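Local coordinates for protein putative transcriptional regulator MarR (Geobacillus stearothermophilus, PDB 2RDP) that probably binds DNA as a dimer through a winged-helix motif and regulates transcription, at residues Q44-A47 against L48-L52; M66-C70 against S71-D75; V113-K116 against R117-L121; N123-E126 against S127-D130; I133-F136 against E137-R141. All coordinates share one frame; numbering follows the deposited sequence.

Interaction 1 of 5, residues Q44-A47 against L48-L52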
loop_
_atom_site.group_PDB
_atom_site.type_symbol
_atom_site.label_atom_id
_atom_site.label_comp_id
_atom_site.label_asym_id
_atom_site.label_seq_id
_atom_site.Cartn_x
_atom_site.Cartn_y
_atom_site.Cartn_z
ATOM N N GLN A 44 -10.000 9.962 -1.015
ATOM C CA GLN A 44 -10.001 11.404 -0.931
ATOM C C GLN A 44 -8.641 11.918 -0.439
ATOM O O GLN A 44 -8.097 12.869 -1.007
ATOM C CB GLN A 44 -11.156 11.923 -0.074
ATOM C CG GLN A 44 -12.524 11.622 -0.664
ATOM C CD GLN A 44 -13.665 11.890 0.335
ATOM O OE1 GLN A 44 -13.439 12.114 1.515
ATOM N NE2 GLN A 44 -14.891 11.870 -0.156
ATOM N N PHE A 45 -8.068 11.274 0.585
ATOM C CA PHE A 45 -6.666 11.533 0.931
ATOM C C PHE A 45 -5.731 11.505 -0.308
ATOM O O PHE A 45 -5.045 12.497 -0.597
ATOM C CB PHE A 45 -6.166 10.621 2.068
ATOM C CG PHE A 45 -4.699 10.774 2.339
ATOM C CD1 PHE A 45 -4.223 11.852 3.074
ATOM C CD2 PHE A 45 -3.786 9.873 1.796
ATOM C CE1 PHE A 45 -2.860 12.031 3.282
ATOM C CE2 PHE A 45 -2.399 10.030 2.025
ATOM C CZ PHE A 45 -1.955 11.125 2.785
ATOM N N VAL A 46 -5.739 10.405 -1.064
ATOM C CA VAL A 46 -4.883 10.300 -2.252
ATOM C C VAL A 46 -5.136 11.449 -3.245
ATOM O O VAL A 46 -4.191 12.093 -3.719
ATOM C CB VAL A 46 -5.045 8.930 -2.938
ATOM C CG1 VAL A 46 -4.224 8.845 -4.213
ATOM C CG2 VAL A 46 -4.639 7.778 -1.962
ATOM N N ALA A 47 -6.420 11.699 -3.554
ATOM C CA ALA A 47 -6.799 12.747 -4.481
ATOM C C ALA A 47 -6.269 14.112 -4.020
ATOM O O ALA A 47 -5.624 14.828 -4.802
ATOM C CB ALA A 47 -8.320 12.774 -4.662
ATOM N N LEU A 48 -6.550 14.463 -2.762
ATOM C CA LEU A 48 -6.135 15.731 -2.155
ATOM C C LEU A 48 -4.619 15.927 -2.102
ATOM O O LEU A 48 -4.116 17.006 -2.410
ATOM C CB LEU A 48 -6.735 15.880 -0.759
ATOM C CG LEU A 48 -8.263 16.031 -0.636
ATOM C CD1 LEU A 48 -8.696 15.900 0.805
ATOM C CD2 LEU A 48 -8.737 17.333 -1.215
ATOM N N GLN A 49 -3.901 14.896 -1.689
ATOM C CA GLN A 49 -2.453 14.910 -1.706
ATOM C C GLN A 49 -1.878 15.144 -3.129
ATOM O O GLN A 49 -0.890 15.833 -3.268
ATOM C CB GLN A 49 -1.944 13.615 -1.055
ATOM C CG GLN A 49 -0.507 13.199 -1.428
ATOM C CD GLN A 49 -0.401 12.089 -2.506
ATOM O OE1 GLN A 49 -1.224 11.163 -2.549
ATOM N NE2 GLN A 49 0.646 12.182 -3.363
ATOM N N TRP A 50 -2.500 14.588 -4.176
ATOM C CA TRP A 50 -2.064 14.844 -5.563
ATOM C C TRP A 50 -2.250 16.311 -5.943
ATOM O O TRP A 50 -1.394 16.902 -6.581
ATOM C CB TRP A 50 -2.798 13.943 -6.586
ATOM C CG TRP A 50 -2.213 12.586 -6.726
ATOM C CD1 TRP A 50 -2.831 11.387 -6.475
ATOM C CD2 TRP A 50 -0.877 12.269 -7.118
ATOM N NE1 TRP A 50 -1.970 10.349 -6.689
ATOM C CE2 TRP A 50 -0.758 10.856 -7.083
ATOM C CE3 TRP A 50 0.243 13.040 -7.496
ATOM C CZ2 TRP A 50 0.446 10.191 -7.407
ATOM C CZ3 TRP A 50 1.431 12.381 -7.831
ATOM C CH2 TRP A 50 1.518 10.968 -7.792
ATOM N N LEU A 51 -3.372 16.895 -5.550
ATOM C CA LEU A 51 -3.635 18.302 -5.799
ATOM C C LEU A 51 -2.691 19.218 -5.018
ATOM O O LEU A 51 -2.250 20.250 -5.530
ATOM C CB LEU A 51 -5.089 18.628 -5.449
ATOM C CG LEU A 51 -6.164 18.032 -6.366
ATOM C CD1 LEU A 51 -7.514 18.150 -5.705
ATOM C CD2 LEU A 51 -6.144 18.706 -7.719
ATOM N N LEU A 52 -2.401 18.855 -3.771
ATOM C CA LEU A 52 -1.432 19.593 -2.967
ATOM C C LEU A 52 -0.052 19.557 -3.643
ATOM O O LEU A 52 0.592 20.594 -3.804
ATOM C CB LEU A 52 -1.346 19.029 -1.535
ATOM C CG LEU A 52 -0.451 19.721 -0.485
ATOM C CD1 LEU A 52 -1.035 21.039 -0.061
ATOM C CD2 LEU A 52 -0.216 18.817 0.734
#

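Interaction 2 of 5, residues M66-C70 against S71-D75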
loop_
_atom_site.group_PDB
_atom_site.type_symbol
_atom_site.label_atom_id
_atom_site.label_comp_id
_atom_site.label_asym_id
_atom_site.label_seq_id
_atom_site.Cartn_x
_atom_site.Cartn_y
_atom_site.Cartn_z
HETATM N N MSE A 66 -3.876 8.320 -10.222
HETATM C CA MSE A 66 -4.443 7.426 -9.223
HETATM C C MSE A 66 -4.737 6.072 -9.777
HETATM O O MSE A 66 -5.140 5.179 -9.019
HETATM C CB MSE A 66 -5.744 8.014 -8.700
HETATM C CG MSE A 66 -5.529 9.264 -7.929
HETATM SE SE MSE A 66 -7.172 9.951 -7.149
HETATM C CE MSE A 66 -7.651 8.515 -5.868
ATOM N N TYR A 67 -4.520 5.915 -11.092
ATOM C CA TYR A 67 -4.737 4.663 -11.808
ATOM C C TYR A 67 -6.203 4.215 -11.768
ATOM O O TYR A 67 -6.475 3.022 -11.688
ATOM C CB TYR A 67 -3.797 3.556 -11.298
ATOM C CG TYR A 67 -2.337 3.909 -11.525
ATOM C CD1 TYR A 67 -1.795 3.882 -12.825
ATOM C CD2 TYR A 67 -1.504 4.275 -10.463
ATOM C CE1 TYR A 67 -0.471 4.227 -13.050
ATOM C CE2 TYR A 67 -0.182 4.622 -10.681
ATOM C CZ TYR A 67 0.320 4.599 -11.969
ATOM O OH TYR A 67 1.634 4.927 -12.225
ATOM N N LEU A 68 -7.123 5.188 -11.840
ATOM C CA LEU A 68 -8.567 4.934 -11.841
ATOM C C LEU A 68 -9.148 5.197 -13.212
ATOM O O LEU A 68 -8.549 5.963 -13.961
ATOM C CB LEU A 68 -9.271 5.831 -10.810
ATOM C CG LEU A 68 -8.811 5.617 -9.368
ATOM C CD1 LEU A 68 -9.466 6.666 -8.492
ATOM C CD2 LEU A 68 -9.142 4.162 -8.884
ATOM N N ALA A 69 -10.296 4.578 -13.540
ATOM C CA ALA A 69 -11.126 5.049 -14.657
ATOM C C ALA A 69 -11.671 6.450 -14.389
ATOM O O ALA A 69 -11.801 6.884 -13.253
ATOM C CB ALA A 69 -12.269 4.071 -14.990
ATOM N N CYS A 70 -11.938 7.162 -15.461
ATOM C CA CYS A 70 -12.559 8.478 -15.426
ATOM C C CYS A 70 -13.893 8.565 -14.670
ATOM O O CYS A 70 -14.103 9.513 -13.954
ATOM C CB CYS A 70 -12.722 8.957 -16.859
ATOM S SG CYS A 70 -11.137 9.556 -17.428
ATOM N N SER A 71 -14.767 7.562 -14.829
ATOM C CA SER A 71 -16.052 7.514 -14.133
ATOM C C SER A 71 -15.859 7.526 -12.618
ATOM O O SER A 71 -16.491 8.304 -11.911
ATOM C CB SER A 71 -16.862 6.273 -14.568
ATOM O OG SER A 71 -16.203 5.077 -14.142
ATOM N N THR A 72 -14.976 6.661 -12.139
ATOM C CA THR A 72 -14.583 6.578 -10.710
ATOM C C THR A 72 -14.019 7.883 -10.190
ATOM O O THR A 72 -14.378 8.327 -9.084
ATOM C CB THR A 72 -13.528 5.468 -10.492
ATOM O OG1 THR A 72 -13.931 4.297 -11.212
ATOM C CG2 THR A 72 -13.361 5.112 -8.999
ATOM N N THR A 73 -13.129 8.507 -10.959
ATOM C CA THR A 73 -12.504 9.723 -10.502
ATOM C C THR A 73 -13.499 10.887 -10.446
ATOM O O THR A 73 -13.386 11.743 -9.605
ATOM C CB THR A 73 -11.314 10.095 -11.373
ATOM O OG1 THR A 73 -10.489 8.940 -11.524
ATOM C CG2 THR A 73 -10.518 11.236 -10.729
ATOM N N THR A 74 -14.477 10.889 -11.338
ATOM C CA THR A 74 -15.492 11.938 -11.410
ATOM C C THR A 74 -16.425 11.862 -10.209
ATOM O O THR A 74 -16.765 12.879 -9.666
ATOM C CB THR A 74 -16.287 11.829 -12.762
ATOM O OG1 THR A 74 -15.373 11.953 -13.862
ATOM C CG2 THR A 74 -17.415 12.873 -12.876
ATOM N N ASP A 75 -16.862 10.655 -9.836
ATOM C CA ASP A 75 -17.683 10.450 -8.630
ATOM C C ASP A 75 -16.951 10.909 -7.373
ATOM O O ASP A 75 -17.546 11.487 -6.478
ATOM C CB ASP A 75 -18.077 8.983 -8.465
ATOM C CG ASP A 75 -19.037 8.475 -9.583
ATOM O OD1 ASP A 75 -19.621 9.289 -10.347
ATOM O OD2 ASP A 75 -19.204 7.229 -9.686
HETATM O O HOH W 1 -11.693 2.784 -11.651
#

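Interaction 3 of 5, residues V113-K116 against R117-L121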
loop_
_atom_site.group_PDB
_atom_site.type_symbol
_atom_site.label_atom_id
_atom_site.label_comp_id
_atom_site.label_asym_id
_atom_site.label_seq_id
_atom_site.Cartn_x
_atom_site.Cartn_y
_atom_site.Cartn_z
ATOM N N VAL A 113 -3.240 15.623 8.094
ATOM C CA VAL A 113 -3.073 14.166 8.019
ATOM C C VAL A 113 -1.600 13.828 7.761
ATOM O O VAL A 113 -1.033 12.969 8.406
ATOM C CB VAL A 113 -3.995 13.507 6.947
ATOM C CG1 VAL A 113 -3.639 12.019 6.738
ATOM C CG2 VAL A 113 -5.458 13.680 7.309
ATOM N N ILE A 114 -0.982 14.535 6.832
ATOM C CA ILE A 114 0.424 14.346 6.533
ATOM C C ILE A 114 1.352 14.598 7.731
ATOM O O ILE A 114 2.296 13.853 7.952
ATOM C CB ILE A 114 0.848 15.148 5.288
ATOM C CG1 ILE A 114 0.367 14.397 4.030
ATOM C CG2 ILE A 114 2.374 15.334 5.270
ATOM C CD1 ILE A 114 0.446 15.228 2.769
ATOM N N GLU A 115 1.045 15.610 8.521
ATOM C CA GLU A 115 1.825 15.933 9.717
ATOM C C GLU A 115 1.727 14.814 10.775
ATOM O O GLU A 115 2.714 14.441 11.409
ATOM C CB GLU A 115 1.366 17.262 10.270
ATOM C CG GLU A 115 1.960 17.594 11.631
ATOM C CD GLU A 115 1.804 19.076 11.968
ATOM O OE1 GLU A 115 1.027 19.780 11.248
ATOM O OE2 GLU A 115 2.463 19.542 12.939
ATOM N N LYS A 116 0.533 14.253 10.911
ATOM C CA LYS A 116 0.287 13.124 11.785
ATOM C C LYS A 116 1.012 11.863 11.284
ATOM O O LYS A 116 1.529 11.096 12.091
ATOM C CB LYS A 116 -1.238 12.942 11.918
ATOM C CG LYS A 116 -1.689 11.778 12.778
ATOM C CD LYS A 116 -1.575 12.016 14.291
ATOM C CE LYS A 116 -1.241 10.700 15.060
ATOM N NZ LYS A 116 0.221 10.275 14.951
ATOM N N ARG A 117 1.081 11.687 9.957
ATOM C CA ARG A 117 1.828 10.592 9.293
ATOM C C ARG A 117 3.330 10.721 9.534
ATOM O O ARG A 117 4.036 9.727 9.766
ATOM C CB ARG A 117 1.554 10.552 7.782
ATOM C CG ARG A 117 0.174 9.986 7.393
ATOM C CD ARG A 117 -0.057 9.973 5.862
ATOM N NE ARG A 117 0.890 9.055 5.227
ATOM C CZ ARG A 117 0.624 7.804 4.862
ATOM N NH1 ARG A 117 -0.589 7.279 5.040
ATOM N NH2 ARG A 117 1.589 7.069 4.331
ATOM N N GLN A 118 3.801 11.960 9.498
ATOM C CA GLN A 118 5.183 12.292 9.812
ATOM C C GLN A 118 5.546 12.034 11.269
ATOM O O GLN A 118 6.588 11.470 11.537
ATOM C CB GLN A 118 5.454 13.761 9.484
ATOM C CG GLN A 118 5.635 14.037 8.010
ATOM C CD GLN A 118 5.579 15.508 7.741
ATOM O OE1 GLN A 118 5.364 16.284 8.647
ATOM N NE2 GLN A 118 5.740 15.895 6.505
ATOM N N ARG A 119 4.702 12.476 12.203
ATOM C CA ARG A 119 4.889 12.179 13.628
ATOM C C ARG A 119 4.892 10.678 13.886
ATOM O O ARG A 119 5.760 10.197 14.589
ATOM C CB ARG A 119 3.837 12.886 14.488
ATOM C CG ARG A 119 4.233 14.292 14.800
ATOM C CD ARG A 119 3.276 15.006 15.745
ATOM N NE ARG A 119 2.244 15.679 14.972
ATOM C CZ ARG A 119 0.940 15.429 15.074
ATOM N NH1 ARG A 119 0.491 14.536 15.966
ATOM N NH2 ARG A 119 0.085 16.083 14.287
ATOM N N ASP A 120 3.957 9.945 13.278
ATOM C CA ASP A 120 3.856 8.496 13.413
ATOM C C ASP A 120 5.139 7.778 12.967
ATOM O O ASP A 120 5.648 6.894 13.669
ATOM C CB ASP A 120 2.641 7.987 12.618
ATOM C CG ASP A 120 2.399 6.465 12.781
ATOM O OD1 ASP A 120 2.162 5.983 13.913
ATOM O OD2 ASP A 120 2.413 5.742 11.761
ATOM N N LEU A 121 5.671 8.188 11.821
ATOM C CA LEU A 121 6.933 7.684 11.317
ATOM C C LEU A 121 8.115 8.072 12.192
ATOM O O LEU A 121 8.981 7.238 12.456
ATOM C CB LEU A 121 7.135 8.147 9.882
ATOM C CG LEU A 121 8.397 7.668 9.171
ATOM C CD1 LEU A 121 8.385 6.163 8.902
ATOM C CD2 LEU A 121 8.521 8.475 7.866
HETATM O O HOH W 2 2.046 11.853 17.130
#

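Interaction 4 of 5, residues N123-E126 against S127-D130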
loop_
_atom_site.group_PDB
_atom_site.type_symbol
_atom_site.label_atom_id
_atom_site.label_comp_id
_atom_site.label_asym_id
_atom_site.label_seq_id
_atom_site.Cartn_x
_atom_site.Cartn_y
_atom_site.Cartn_z
ATOM N N ASN A 123 8.137 8.273 15.248
ATOM C CA ASN A 123 8.088 7.289 16.366
ATOM C C ASN A 123 8.628 5.931 15.990
ATOM O O ASN A 123 9.304 5.308 16.783
ATOM C CB ASN A 123 6.666 7.122 16.940
ATOM C CG ASN A 123 6.188 8.364 17.678
ATOM O OD1 ASN A 123 6.997 9.114 18.230
ATOM N ND2 ASN A 123 4.876 8.594 17.695
ATOM N N VAL A 124 8.303 5.461 14.792
ATOM C CA VAL A 124 8.852 4.204 14.266
ATOM C C VAL A 124 10.375 4.275 14.096
ATOM O O VAL A 124 11.073 3.295 14.318
ATOM C CB VAL A 124 8.198 3.839 12.926
ATOM C CG1 VAL A 124 8.872 2.610 12.279
ATOM C CG2 VAL A 124 6.667 3.654 13.090
ATOM N N LEU A 125 10.872 5.444 13.708
ATOM C CA LEU A 125 12.275 5.644 13.370
ATOM C C LEU A 125 13.170 6.015 14.537
ATOM O O LEU A 125 14.359 6.211 14.328
ATOM C CB LEU A 125 12.431 6.732 12.294
ATOM C CG LEU A 125 11.903 6.429 10.884
ATOM C CD1 LEU A 125 12.057 7.685 10.030
ATOM C CD2 LEU A 125 12.613 5.289 10.255
ATOM N N GLU A 126 12.621 6.133 15.746
ATOM C CA GLU A 126 13.396 6.677 16.857
ATOM C C GLU A 126 14.536 5.779 17.300
ATOM O O GLU A 126 15.484 6.261 17.912
ATOM C CB GLU A 126 12.527 7.124 18.040
ATOM C CG GLU A 126 12.070 6.027 19.009
ATOM C CD GLU A 126 10.754 6.410 19.722
ATOM O OE1 GLU A 126 10.676 7.569 20.215
ATOM O OE2 GLU A 126 9.799 5.566 19.760
ATOM N N SER A 127 14.463 4.500 16.946
ATOM C CA SER A 127 15.542 3.575 17.260
ATOM C C SER A 127 16.589 3.439 16.145
ATOM O O SER A 127 17.596 2.770 16.340
ATOM C CB SER A 127 15.007 2.199 17.655
ATOM O OG SER A 127 14.452 1.563 16.528
ATOM N N PHE A 128 16.373 4.066 14.988
ATOM C CA PHE A 128 17.443 4.157 14.005
ATOM C C PHE A 128 18.455 5.191 14.485
ATOM O O PHE A 128 18.070 6.234 15.019
ATOM C CB PHE A 128 16.902 4.602 12.662
ATOM C CG PHE A 128 16.109 3.555 11.928
ATOM C CD1 PHE A 128 15.019 2.916 12.530
ATOM C CD2 PHE A 128 16.420 3.264 10.592
ATOM C CE1 PHE A 128 14.264 1.945 11.815
ATOM C CE2 PHE A 128 15.698 2.322 9.860
ATOM C CZ PHE A 128 14.610 1.654 10.468
ATOM N N SER A 129 19.747 4.902 14.302
ATOM C CA SER A 129 20.804 5.879 14.547
ATOM C C SER A 129 20.864 6.926 13.421
ATOM O O SER A 129 20.351 6.692 12.345
ATOM C CB SER A 129 22.156 5.155 14.647
ATOM O OG SER A 129 22.546 4.579 13.406
ATOM N N ASP A 130 21.508 8.065 13.657
ATOM C CA ASP A 130 21.775 9.055 12.609
ATOM C C ASP A 130 22.244 8.406 11.308
ATOM O O ASP A 130 21.716 8.719 10.244
ATOM C CB ASP A 130 22.860 10.036 13.055
ATOM C CG ASP A 130 22.397 10.972 14.155
ATOM O OD1 ASP A 130 21.208 10.919 14.543
ATOM O OD2 ASP A 130 23.225 11.778 14.615
HETATM O O HOH W 3 11.869 2.635 16.810
#

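Interaction 5 of 5, residues I133-F136 against E137-R141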
loop_
_atom_site.group_PDB
_atom_site.type_symbol
_atom_site.label_atom_id
_atom_site.label_comp_id
_atom_site.label_asym_id
_atom_site.label_seq_id
_atom_site.Cartn_x
_atom_site.Cartn_y
_atom_site.Cartn_z
ATOM N N ILE A 133 19.561 6.239 9.455
ATOM C CA ILE A 133 18.513 7.064 8.833
ATOM C C ILE A 133 18.962 7.584 7.468
ATOM O O ILE A 133 18.220 7.575 6.504
ATOM C CB ILE A 133 18.014 8.195 9.786
ATOM C CG1 ILE A 133 16.820 7.666 10.582
ATOM C CG2 ILE A 133 17.561 9.468 8.986
ATOM C CD1 ILE A 133 16.768 8.217 12.013
ATOM N N VAL A 134 20.198 8.025 7.413
ATOM C CA VAL A 134 20.757 8.594 6.220
ATOM C C VAL A 134 20.921 7.523 5.092
ATOM O O VAL A 134 20.599 7.773 3.913
ATOM C CB VAL A 134 22.044 9.378 6.636
ATOM C CG1 VAL A 134 23.105 9.403 5.575
ATOM C CG2 VAL A 134 21.668 10.776 7.039
ATOM N N VAL A 135 21.394 6.327 5.471
ATOM C CA VAL A 135 21.507 5.164 4.573
ATOM C C VAL A 135 20.129 4.708 4.092
ATOM O O VAL A 135 19.895 4.496 2.880
ATOM C CB VAL A 135 22.280 4.009 5.272
ATOM C CG1 VAL A 135 22.117 2.704 4.547
ATOM C CG2 VAL A 135 23.770 4.398 5.406
ATOM N N PHE A 136 19.227 4.560 5.057
ATOM C CA PHE A 136 17.867 4.200 4.797
ATOM C C PHE A 136 17.216 5.135 3.744
ATOM O O PHE A 136 16.660 4.672 2.755
ATOM C CB PHE A 136 17.126 4.200 6.128
ATOM C CG PHE A 136 15.701 3.809 6.033
ATOM C CD1 PHE A 136 15.346 2.522 5.675
ATOM C CD2 PHE A 136 14.691 4.756 6.310
ATOM C CE1 PHE A 136 14.013 2.139 5.589
ATOM C CE2 PHE A 136 13.324 4.397 6.216
ATOM C CZ PHE A 136 13.000 3.081 5.863
ATOM N N GLU A 137 17.331 6.442 3.927
ATOM C CA GLU A 137 16.813 7.391 2.968
ATOM C C GLU A 137 17.441 7.232 1.585
ATOM O O GLU A 137 16.770 7.314 0.559
ATOM C CB GLU A 137 17.060 8.825 3.465
ATOM C CG GLU A 137 16.469 9.911 2.545
ATOM C CD GLU A 137 17.026 11.276 2.844
ATOM O OE1 GLU A 137 16.807 12.183 2.026
ATOM O OE2 GLU A 137 17.732 11.432 3.870
ATOM N N ARG A 138 18.744 7.087 1.571
ATOM C CA ARG A 138 19.457 6.780 0.360
ATOM C C ARG A 138 18.891 5.546 -0.386
ATOM O O ARG A 138 18.668 5.625 -1.593
ATOM C CB ARG A 138 20.929 6.592 0.691
ATOM C CG ARG A 138 21.826 7.234 -0.322
ATOM C CD ARG A 138 23.282 7.015 0.060
ATOM N NE ARG A 138 23.775 8.008 1.011
ATOM C CZ ARG A 138 24.539 7.733 2.066
ATOM N NH1 ARG A 138 24.871 6.459 2.346
ATOM N NH2 ARG A 138 24.955 8.738 2.846
ATOM N N CYS A 139 18.633 4.449 0.342
ATOM C CA CYS A 139 18.010 3.221 -0.219
ATOM C C CYS A 139 16.628 3.432 -0.802
ATOM O O CYS A 139 16.334 2.986 -1.896
ATOM C CB CYS A 139 17.884 2.108 0.859
ATOM S SG CYS A 139 19.488 1.435 1.373
ATOM N N LEU A 140 15.763 4.070 -0.033
ATOM C CA LEU A 140 14.436 4.443 -0.500
ATOM C C LEU A 140 14.439 5.363 -1.729
ATOM O O LEU A 140 13.622 5.205 -2.621
ATOM C CB LEU A 140 13.702 5.142 0.621
ATOM C CG LEU A 140 13.442 4.208 1.787
ATOM C CD1 LEU A 140 12.670 5.033 2.767
ATOM C CD2 LEU A 140 12.667 2.857 1.380
ATOM N N ARG A 141 15.330 6.336 -1.741
ATOM C CA ARG A 141 15.435 7.231 -2.851
ATOM C C ARG A 141 15.820 6.444 -4.134
ATOM O O ARG A 141 15.204 6.653 -5.167
ATOM C CB ARG A 141 16.449 8.324 -2.513
ATOM C CG ARG A 141 16.150 9.664 -3.088
ATOM C CD ARG A 141 17.068 10.774 -2.490
ATOM N NE ARG A 141 16.545 11.386 -1.259
ATOM C CZ ARG A 141 15.429 12.118 -1.187
ATOM N NH1 ARG A 141 14.659 12.300 -2.262
ATOM N NH2 ARG A 141 15.051 12.647 -0.035
HETATM O O HOH W 4 20.459 10.151 2.669
#

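Interaction 1 of 5, residues Q44-A47 against L48-L52
The indole of Trp50 lies alongside Val46, one helical turn earlier, and the two side chains point the same way. The CG1 methyl of Val46 reaches the pyrrole end of the ring, 3.7 Å from Trp50 CD1. In Val46 this methyl stands anti to the backbone N (chi1 177°), which brings it to the ring. The amide of Gln49 lies against a face of the indole, with NE2 over its centre. That NE2 is held by Glu53, the next turn along. With a serine in place of Trp50, the Val46 methyl and the Gln49 amide would probably lose the flat surface they rest on.

Backbone bonds hold the turn. Leu48 N to Gln44 O is 2.8 Å, and Gln49 N to Phe45 O is 2.9 Å; both are nearly straight. Leu48 CG also sits against Gln44 O at 3.2 Å. The indole meets the ring of Tyr22 of the second subunit, while Leu48 packs on Ile110 and Leu102. Gln44 turns away, and its OE1 takes the N-H of Thr41. This is i to i+4 packing in a mostly buried turn of helix 42-54, in the winged-helix domain of the MarR fold.

Interaction 2 of 5, residues M66-C70 against S71-D75
Thr73 and Thr74 both turn their hydroxyls back onto the carbonyls that open helix 70-82. The hydrogen bonds come in two pairs. Ala69 O accepts from Thr73 N at 3.1 Å and from Thr73 OG1 at 3.0 Å. The backbone N-H lies in the carbonyl plane, and the hydroxyl comes from above it, 40° out. Cys70 O accepts from Thr74 N at 3.0 Å and from Thr74 OG1 at 2.8 Å. Here the two donors reach the oxygen from opposite faces of its plane. In Thr74 the hydroxyl lies beside its own backbone N (chi1 -59°), and this lets both donors serve one acceptor.

A water adds a bridge. It accepts from Ala69 N at 3.0 Å and also bonds Thr72 OG1 at 2.7 Å. Ala69 is the N-cap residue, and its side chain has no polar group to offer.

Van der Waals contacts are few. Leu68 crosses Thr73 at a slant, and its CB lies 3.4 Å from the hydroxyl oxygen, Thr73 OG1. Methyl meets methyl where Leu68 CD1 is 4.2 Å from Thr72 CG2. Thr73 also packs on Val59 and Ser63 of helix 59-66, the preceding helix of the helix-turn-helix.

Two carbonyls of the first turn thus each take two protons from one threonine. The doubled bonds fix the rotation of both threonine hydroxyls at the start of the helix.

Interaction 3 of 5, residues V113-K116 against R117-L121
Arg119 folds back across Lys116 on helix 104-124, bent at chi3 (-90°). Its guanidinium lies across the backbone, with Lys116 CA over one face. The CG of Glu115 sits at its edge, 3.6 Å from Arg119 NH2. The carboxylate of Glu115 stays beyond a salt bridge, with OE2 4.4 Å from Arg119 NE and the two planes 71° apart.

Lys116 meets the same arginine at about a right angle. Its CD is 3.7 Å from Arg119 NH1, and its NZ stands 4.4 Å from that nitrogen. A water accepts from Lys116 NZ at 3.3 Å and, weakly, from Arg119 NH1.

Arg117 leaves from the other side of the helix. Its CG rests 3.4 Å from Val113 O, and its end leads off toward the dimer partner. There NE forms a salt bridge with Glu17 of the second subunit. This fits the dimerisation region of the MarR fold, to which the helix is expected to belong. Asp120, one turn on from Lys116, pairs instead with Arg30 of helix 10-35.

Beside them, Ile114 CG2 touches Gln118 NE2 at 3.6 Å. The turn's main-chain bonds are regular.

The charged ends thus divide their work. Arg117 binds across the dimer interface, while the guanidinium of Arg119 rests mainly on carbon atoms of its neighbours. The water between Lys116 and Arg119 probably eases the closeness of two positive groups.

Interaction 4 of 5, residues N123-E126 against S127-D130
Leu125 sets one methyl, CD2, squarely over the ring of Phe128. The methyl is 4.0 Å from the ring centroid and only 7° off the normal, a CH-pi contact over the face. The side chains themselves cross at a slant.

The backbone closes the same turn. Phe128 N donates to Leu125 O at 3.0 Å. The bond is bent, 148° at the hydrogen, and the donor stands well above the carbonyl plane. Phe128 CB also lies 3.4 Å from Leu125 O. The CG of Phe128 is anti to its own carbonyl carbon (chi1 -73°), which swings the ring back under the leucine.

A water forms the next layer. It lies 2.7 Å from Val124 O, probably as donor, and bonds Ser127 OG at 2.8 Å. It thereby links the last turn of helix 104-124 to the loop that follows.

Further out, the ring of Phe128 meets the ring of Phe136 on the next helix. Lys142 of the second subunit makes a cation-pi contact with the Phe128 ring, and Leu125 packs on Leu16 of the second subunit. Ser129, the N-cap of helix 130-147, places its hydroxyl on a backbone N of the first turn.

The corner between the two helices is therefore pinned by an apolar lid on an aromatic face, with polar bonds round it. The same ring also meets the positive Lys142 of the partner chain, so it serves both the turn and the dimer.

Interaction 5 of 5, residues I133-F136 against E137-R141
Glu137 N bonds Ile133 O at 3.0 Å on helix 130-147, part of the dimerisation region expected of the MarR fold. This turn packs partly on the second subunit. The Glu137 carboxylate reaches along the helix to Arg141, whose NH2 donates to OE1 at 2.7 Å in a salt bridge. OE1 uses its anti lone pair and lies in the guanidinium plane of Arg141. Glu137 OE2 takes a weak bond from a water that also donates to Val134 O.

Arg138 bends back at chi3 (-85°) over the previous turn. Its NH2 lies 3.4 Å from Val134 CG1, and Val134 O sits over one face of the guanidinium. Cys139 follows, with SG 3.4 Å from Val135 O. This sulfur is covalently linked to a beta-mercaptoethanol, probably from the crystallisation liquor. Cys139 also packs on Phe136 of the second subunit.

Leu140 closes the turn, and its CD1 methyl rests over the Phe136 ring, offset toward the rim, 3.6 Å from CE2. Were Phe136 cut back to an alanine, that methyl would probably lose the ring face and a gap would open beside it. The backbone bond from Leu140 N to Phe136 O is almost straight, at 176°.

All five contacts are local and follow one another along the chain; none nests in or crosses another. Interaction 1 lies within helix 42-54. Interaction 2 closes the turn into helix 70-82, and Met66 packs back on Val46, Ala47 and Trp50, joining it to interaction 1. Interaction 3 lies on helix 104-124, where Val113 and Arg117 meet Phe45 of interaction 1. Interaction 4 ends that helix and closes the corner into helix 130-147, which carries interaction 5. There Phe128 touches Ile133 and Phe136. Interactions 2 and 4 are the far ends, with centres about 38 Å apart. All five have residues that touch the second subunit, interaction 2 through Tyr67 alone.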